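Local coordinates for protein cytochrome c (Chlorobaculum tepidum, PDB 3A9F) that probably carries electrons to the P840 photosynthetic reaction centre through the single heme c of its C-terminal domain, at residues A[48-52]-A[53-57]; A[82-85]-A[86-90]. All coordinates share one frame; numbering follows the deposited sequence.

Contact 1: A[48-52]-A[53-57]; sequences ADLFR and TKYKK. With HEC (heme c), chain C.
Phe-51 O takes two backbone donors, Tyr-55 N and Lys-56 N, which marks the place where the alpha-helical i to i+4 ladder of helix 48-56 widens into a pi-type turn. The ladder is regular before that, with Lys-54 N bonded to Leu-50 O; beyond it Lys-57 N reaches back five residues to Arg-52 O. At the fork, the bond from Lys-56 N lies in the carbonyl plane and is nearly straight (169° at the hydrogen), whereas Tyr-55 N sits above that plane. One flank of the turn grips a heme propionate in this all-helical, mono-heme cytochrome c domain. Tyr-55 OH donates to heme O2A at 2.6 Å, with the oxygen lying in the plane of the phenol ring at its edge, and Lys-54 NZ reaches the same O2A at 2.9 Å, so one carboxylate oxygen holds two donors. The lysine gets there on a fully extended chain, CG anti to the backbone N (chi1 -177°), and its CG rests 3.7 Å above one face of the Tyr-55 ring, offset toward the rim. Its ammonium would probably stabilise the propionate as an anion. Leu-50 lies alongside, CD2 3.6 Å from Tyr-55 CE2 and 3.4 Å from heme CGA. On the inner flank Phe-51 runs across Tyr-55 and Lys-56 at a slant, with CE2 3.9 Å from Lys-56 CB, and packs on Val-61 and Ile-64 of helix 61-70. Arg-52 turns to the C-terminus, where NH2 forms a salt bridge with Phe-92 OXT. Heme methyl CMA meets the Phe-51 ring at its edge, 4.1 Å from Phe-51 CD1.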
loop_
_atom_site.group_PDB
_atom_site.type_symbol
_atom_site.label_atom_id
_atom_site.label_comp_id
_atom_site.label_asym_id
_atom_site.label_seq_id
_atom_site.Cartn_x
_atom_site.Cartn_y
_atom_site.Cartn_z
ATOM N N ALA A 48 6.724 -9.134 2.360
ATOM C CA ALA A 48 5.687 -8.914 3.383
ATOM C C ALA A 48 6.258 -8.695 4.770
ATOM O O ALA A 48 5.852 -7.759 5.463
ATOM C CB ALA A 48 4.690 -10.070 3.380
ATOM N N ASP A 49 7.190 -9.553 5.174
ATOM C CA ASP A 49 7.778 -9.441 6.506
ATOM C C ASP A 49 8.527 -8.134 6.659
ATOM O O ASP A 49 8.392 -7.445 7.674
ATOM C CB ASP A 49 8.746 -10.597 6.765
ATOM C CG ASP A 49 8.051 -11.941 6.888
ATOM O OD1 ASP A 49 6.817 -11.975 7.084
ATOM O OD2 ASP A 49 8.762 -12.976 6.803
ATOM N N LEU A 50 9.329 -7.810 5.652
ATOM C CA LEU A 50 10.059 -6.559 5.595
ATOM C C LEU A 50 9.085 -5.384 5.602
ATOM O O LEU A 50 9.292 -4.398 6.309
ATOM C CB LEU A 50 10.913 -6.525 4.332
ATOM C CG LEU A 50 11.884 -5.369 4.093
ATOM C CD1 LEU A 50 12.892 -5.812 3.066
ATOM C CD2 LEU A 50 11.176 -4.130 3.612
ATOM N N PHE A 51 8.025 -5.479 4.804
ATOM C CA PHE A 51 7.041 -4.412 4.791
ATOM C C PHE A 51 6.509 -4.126 6.192
ATOM O O PHE A 51 6.435 -2.966 6.613
ATOM C CB PHE A 51 5.877 -4.726 3.854
ATOM C CG PHE A 51 4.795 -3.702 3.929
ATOM C CD1 PHE A 51 4.931 -2.486 3.272
ATOM C CD2 PHE A 51 3.684 -3.907 4.746
ATOM C CE1 PHE A 51 3.937 -1.510 3.372
ATOM C CE2 PHE A 51 2.687 -2.937 4.847
ATOM C CZ PHE A 51 2.821 -1.739 4.165
ATOM N N ARG A 52 6.121 -5.184 6.898
ATOM C CA ARG A 52 5.524 -5.023 8.229
ATOM C C ARG A 52 6.498 -4.402 9.214
ATOM O O ARG A 52 6.135 -3.486 9.949
ATOM C CB ARG A 52 4.978 -6.357 8.742
ATOM C CG ARG A 52 3.725 -6.820 8.022
ATOM C CD ARG A 52 3.155 -8.085 8.632
ATOM N NE ARG A 52 1.972 -8.525 7.898
ATOM C CZ ARG A 52 1.952 -9.528 7.023
ATOM N NH1 ARG A 52 3.049 -10.243 6.782
ATOM N NH2 ARG A 52 0.821 -9.833 6.399
ATOM N N THR A 53 7.733 -4.894 9.237
ATOM C CA THR A 53 8.704 -4.443 10.242
ATOM C C THR A 53 9.306 -3.077 9.912
ATOM O O THR A 53 9.456 -2.229 10.790
ATOM C CB THR A 53 9.834 -5.474 10.468
ATOM O OG1 THR A 53 10.598 -5.614 9.272
ATOM C CG2 THR A 53 9.262 -6.828 10.862
ATOM N N LYS A 54 9.621 -2.849 8.641
ATOM C CA LYS A 54 10.338 -1.646 8.242
ATOM C C LYS A 54 9.428 -0.454 7.959
ATOM O O LYS A 54 9.830 0.691 8.155
ATOM C CB LYS A 54 11.232 -1.953 7.034
ATOM C CG LYS A 54 12.104 -0.809 6.544
ATOM C CD LYS A 54 13.141 -1.324 5.544
ATOM C CE LYS A 54 13.974 -0.197 4.968
ATOM N NZ LYS A 54 14.954 -0.736 3.971
ATOM N N TYR A 55 8.221 -0.718 7.462
ATOM C CA TYR A 55 7.346 0.360 7.013
ATOM C C TYR A 55 6.061 0.475 7.810
ATOM O O TYR A 55 5.744 1.555 8.291
ATOM C CB TYR A 55 7.073 0.247 5.504
ATOM C CG TYR A 55 8.344 0.326 4.687
ATOM C CD1 TYR A 55 9.012 1.539 4.522
ATOM C CD2 TYR A 55 8.890 -0.813 4.100
ATOM C CE1 TYR A 55 10.199 1.620 3.795
ATOM C CE2 TYR A 55 10.071 -0.738 3.361
ATOM C CZ TYR A 55 10.709 0.474 3.200
ATOM O OH TYR A 55 11.886 0.527 2.490
ATOM N N LYS A 56 5.325 -0.620 7.962
ATOM C CA LYS A 56 4.072 -0.550 8.713
ATOM C C LYS A 56 4.285 -0.214 10.185
ATOM O O LYS A 56 3.626 0.687 10.720
ATOM C CB LYS A 56 3.238 -1.818 8.546
ATOM C CG LYS A 56 1.870 -1.700 9.195
ATOM C CD LYS A 56 0.953 -2.811 8.771
ATOM C CE LYS A 56 -0.339 -2.706 9.548
ATOM N NZ LYS A 56 -1.457 -3.418 8.903
ATOM N N LYS A 57 5.217 -0.911 10.835
ATOM C CA LYS A 57 5.464 -0.680 12.268
ATOM C C LYS A 57 5.993 0.723 12.560
ATOM O O LYS A 57 5.799 1.242 13.660
ATOM C CB LYS A 57 6.420 -1.726 12.838
ATOM C CG LYS A 57 5.781 -3.084 13.072
ATOM C CD LYS A 57 6.611 -3.894 14.051
ATOM C CE LYS A 57 6.304 -5.376 13.947
ATOM N NZ LYS A 57 7.225 -6.162 14.818
HETATM FE FE HEC C . 7.936 -3.084 -4.740
HETATM C CHA HEC C . 10.945 -3.673 -3.253
HETATM C CHB HEC C . 6.418 -3.165 -1.652
HETATM C CHC HEC C . 4.912 -2.545 -6.213
HETATM C CHD HEC C . 9.450 -2.851 -7.782
HETATM N NA HEC C . 8.560 -3.362 -2.845
HETATM C C1A HEC C . 9.861 -3.581 -2.428
HETATM C C2A HEC C . 9.899 -3.673 -0.985
HETATM C C3A HEC C . 8.635 -3.506 -0.548
HETATM C C4A HEC C . 7.783 -3.341 -1.696
HETATM C CMA HEC C . 8.097 -3.526 0.895
HETATM C CAA HEC C . 11.179 -3.881 -0.157
HETATM C CBA HEC C . 11.804 -2.522 0.143
HETATM C CGA HEC C . 12.963 -2.640 1.093
HETATM O O1A HEC C . 13.728 -3.626 1.012
HETATM O O2A HEC C . 13.116 -1.738 1.934
HETATM N NB HEC C . 6.010 -2.956 -4.074
HETATM C C1B HEC C . 5.618 -2.938 -2.747
HETATM C C2B HEC C . 4.218 -2.592 -2.688
HETATM C C3B HEC C . 3.808 -2.407 -3.954
HETATM C C4B HEC C . 4.913 -2.630 -4.841
HETATM C CMB HEC C . 3.457 -2.442 -1.353
HETATM C CAB HEC C . 2.460 -1.951 -4.521
HETATM C CBB HEC C . 2.242 -0.468 -4.121
HETATM N NC HEC C . 7.306 -2.775 -6.645
HETATM C C1C HEC C . 5.998 -2.607 -7.048
HETATM C C2C HEC C . 5.967 -2.492 -8.480
HETATM C C3C HEC C . 7.238 -2.614 -8.930
HETATM C C4C HEC C . 8.089 -2.749 -7.776
HETATM C CMC HEC C . 4.674 -2.389 -9.294
HETATM C CAC HEC C . 7.792 -2.595 -10.373
HETATM C CBC HEC C . 7.383 -1.337 -11.179
HETATM N ND HEC C . 9.876 -3.239 -5.398
HETATM C C1D HEC C . 10.279 -3.063 -6.713
HETATM C C2D HEC C . 11.715 -3.169 -6.800
HETATM C C3D HEC C . 12.171 -3.427 -5.415
HETATM C C4D HEC C . 10.989 -3.453 -4.599
HETATM C CMD HEC C . 12.515 -3.017 -8.081
HETATM C CAD HEC C . 13.622 -3.620 -4.971
HETATM C CBD HEC C . 14.321 -2.275 -4.811
HETATM C CGD HEC C . 13.780 -1.584 -3.596
HETATM O O1D HEC C . 13.955 -2.107 -2.468
HETATM O O2D HEC C . 13.141 -0.518 -3.774
#

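Contact 2: A[82-85]-A[86-90]; sequences KTIG and IWLHE
Lys-82 O receives Ile-86 N at 3.1 Å, and the Ile-86 side chain leans over the same carbonyl, its CG1 3.3 Å from Lys-82 O. Thr-83 O comes next, bonded to Trp-87 N; the threonine side chain itself touches Ala-30 of helix 27-37. Ile-84 carries the apolar part of the contact: its CG2 branch touches Leu-88 CD1 at 3.6 Å, the two side chains lying side by side and pointing the same way. With CG anti to the carbonyl carbon (chi1 -70°), Leu-88 folds back along the helix, putting CG 3.4 Å from Ile-84 O, the acceptor of its own N-H in a nearly straight bond (173°). Both residues line the heme pocket, and both press on Val-65 of helix 61-70. Cutting Leu-88 back to an alanine is likely to leave Ile-84 CG2 without its neighbour and to open a gap beside Val-61, Val-65 and the heme. Gly-85 ends the segment with its O accepting from His-89 N at 2.9 Å, while His-89 CB comes to 3.1 Å from that oxygen. Helix 78-91, the last of the chain, thus packs on helix 27-37 while Ile-84 and Leu-88 reach the heme, consistent with the paired N- and C-terminal helices of the cytochrome c fold.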
loop_
_atom_site.group_PDB
_atom_site.type_symbol
_atom_site.label_atom_id
_atom_site.label_comp_id
_atom_site.label_asym_id
_atom_site.label_seq_id
_atom_site.Cartn_x
_atom_site.Cartn_y
_atom_site.Cartn_z
ATOM N N LYS A 82 -3.280 6.170 -2.730
ATOM C CA LYS A 82 -4.071 6.471 -1.531
ATOM C C LYS A 82 -4.811 5.229 -1.041
ATOM O O LYS A 82 -4.763 4.881 0.149
ATOM C CB LYS A 82 -5.076 7.589 -1.822
ATOM C CG LYS A 82 -4.452 8.961 -2.037
ATOM C CD LYS A 82 -5.536 9.915 -2.524
ATOM C CE LYS A 82 -5.119 11.350 -2.648
ATOM N NZ LYS A 82 -6.276 12.144 -3.140
ATOM N N THR A 83 -5.487 4.542 -1.961
ATOM C CA THR A 83 -6.260 3.340 -1.613
ATOM C C THR A 83 -5.371 2.242 -1.052
ATOM O O THR A 83 -5.698 1.609 -0.049
ATOM C CB THR A 83 -7.008 2.871 -2.858
ATOM O OG1 THR A 83 -7.941 3.890 -3.236
ATOM C CG2 THR A 83 -7.738 1.547 -2.630
ATOM N N ILE A 84 -4.252 2.010 -1.723
ATOM C CA ILE A 84 -3.332 0.959 -1.342
ATOM C C ILE A 84 -2.738 1.245 0.027
ATOM O O ILE A 84 -2.659 0.349 0.866
ATOM C CB ILE A 84 -2.231 0.803 -2.421
ATOM C CG1 ILE A 84 -2.842 0.193 -3.683
ATOM C CG2 ILE A 84 -1.045 -0.045 -1.886
ATOM C CD1 ILE A 84 -1.951 0.304 -4.924
ATOM N N GLY A 85 -2.337 2.489 0.266
ATOM C CA GLY A 85 -1.784 2.849 1.576
ATOM C C GLY A 85 -2.768 2.625 2.712
ATOM O O GLY A 85 -2.400 2.123 3.770
ATOM N N ILE A 86 -4.022 3.011 2.491
ATOM C CA ILE A 86 -5.040 2.800 3.516
ATOM C C ILE A 86 -5.193 1.312 3.823
ATOM O O ILE A 86 -5.189 0.913 4.983
ATOM C CB ILE A 86 -6.384 3.405 3.084
ATOM C CG1 ILE A 86 -6.302 4.940 3.109
ATOM C CG2 ILE A 86 -7.517 2.894 4.003
ATOM C CD1 ILE A 86 -7.423 5.625 2.308
ATOM N N TRP A 87 -5.308 0.481 2.791
ATOM C CA TRP A 87 -5.513 -0.946 3.036
ATOM C C TRP A 87 -4.290 -1.556 3.718
ATOM O O TRP A 87 -4.429 -2.305 4.693
ATOM C CB TRP A 87 -5.855 -1.714 1.745
ATOM C CG TRP A 87 -6.293 -3.108 2.056
ATOM C CD1 TRP A 87 -7.571 -3.520 2.319
ATOM C CD2 TRP A 87 -5.459 -4.252 2.223
ATOM N NE1 TRP A 87 -7.586 -4.858 2.615
ATOM C CE2 TRP A 87 -6.303 -5.334 2.569
ATOM C CE3 TRP A 87 -4.080 -4.479 2.093
ATOM C CZ2 TRP A 87 -5.813 -6.628 2.789
ATOM C CZ3 TRP A 87 -3.591 -5.762 2.314
ATOM C CH2 TRP A 87 -4.460 -6.821 2.662
ATOM N N LEU A 88 -3.090 -1.257 3.220
ATOM C CA LEU A 88 -1.900 -1.831 3.849
ATOM C C LEU A 88 -1.776 -1.367 5.304
ATOM O O LEU A 88 -1.443 -2.173 6.191
ATOM C CB LEU A 88 -0.644 -1.455 3.086
ATOM C CG LEU A 88 -0.494 -2.111 1.722
ATOM C CD1 LEU A 88 0.630 -1.402 0.957
ATOM C CD2 LEU A 88 -0.238 -3.624 1.854
ATOM N N HIS A 89 -2.056 -0.085 5.554
ATOM C CA HIS A 89 -1.938 0.445 6.905
ATOM C C HIS A 89 -2.934 -0.230 7.859
ATOM O O HIS A 89 -2.574 -0.599 8.988
ATOM C CB HIS A 89 -2.123 1.966 6.893
ATOM C CG HIS A 89 -2.065 2.577 8.252
ATOM N ND1 HIS A 89 -3.082 3.355 8.754
ATOM C CD2 HIS A 89 -1.128 2.498 9.225
ATOM C CE1 HIS A 89 -2.768 3.738 9.980
ATOM N NE2 HIS A 89 -1.587 3.234 10.288
ATOM N N GLU A 90 -4.181 -0.401 7.420
ATOM C CA GLU A 90 -5.246 -0.850 8.331
ATOM C C GLU A 90 -5.476 -2.354 8.390
ATOM O O GLU A 90 -6.000 -2.851 9.394
ATOM C CB GLU A 90 -6.556 -0.126 8.017
ATOM C CG GLU A 90 -6.407 1.390 8.165
ATOM C CD GLU A 90 -7.703 2.174 8.315
ATOM O OE1 GLU A 90 -8.787 1.572 8.483
ATOM O OE2 GLU A 90 -7.624 3.420 8.272
#

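Contacts 1 and 2 follow one another along the chain, their centres about 13 Å apart, and serve one heme pocket: 48-57 contributes Leu-50, Phe-51, Lys-54 and Tyr-55, and 82-90 contributes Ile-84 and Leu-88. They meet directly. Phe-51 CZ packs against Leu-88 CB at 3.6 Å, joining the inner flank of helix 48-56 to the Ile-84/Leu-88 side of helix 78-91. Farther from the heme, Lys-56 NZ probably bonds to Leu-88 O at 3.0 Å and also bonds to Phe-92 O, so its ammonium sits at the carbonyl end of helix 78-91. Val-61 of helix 61-70 touches both Phe-51 and Leu-88, bridging the two contacts.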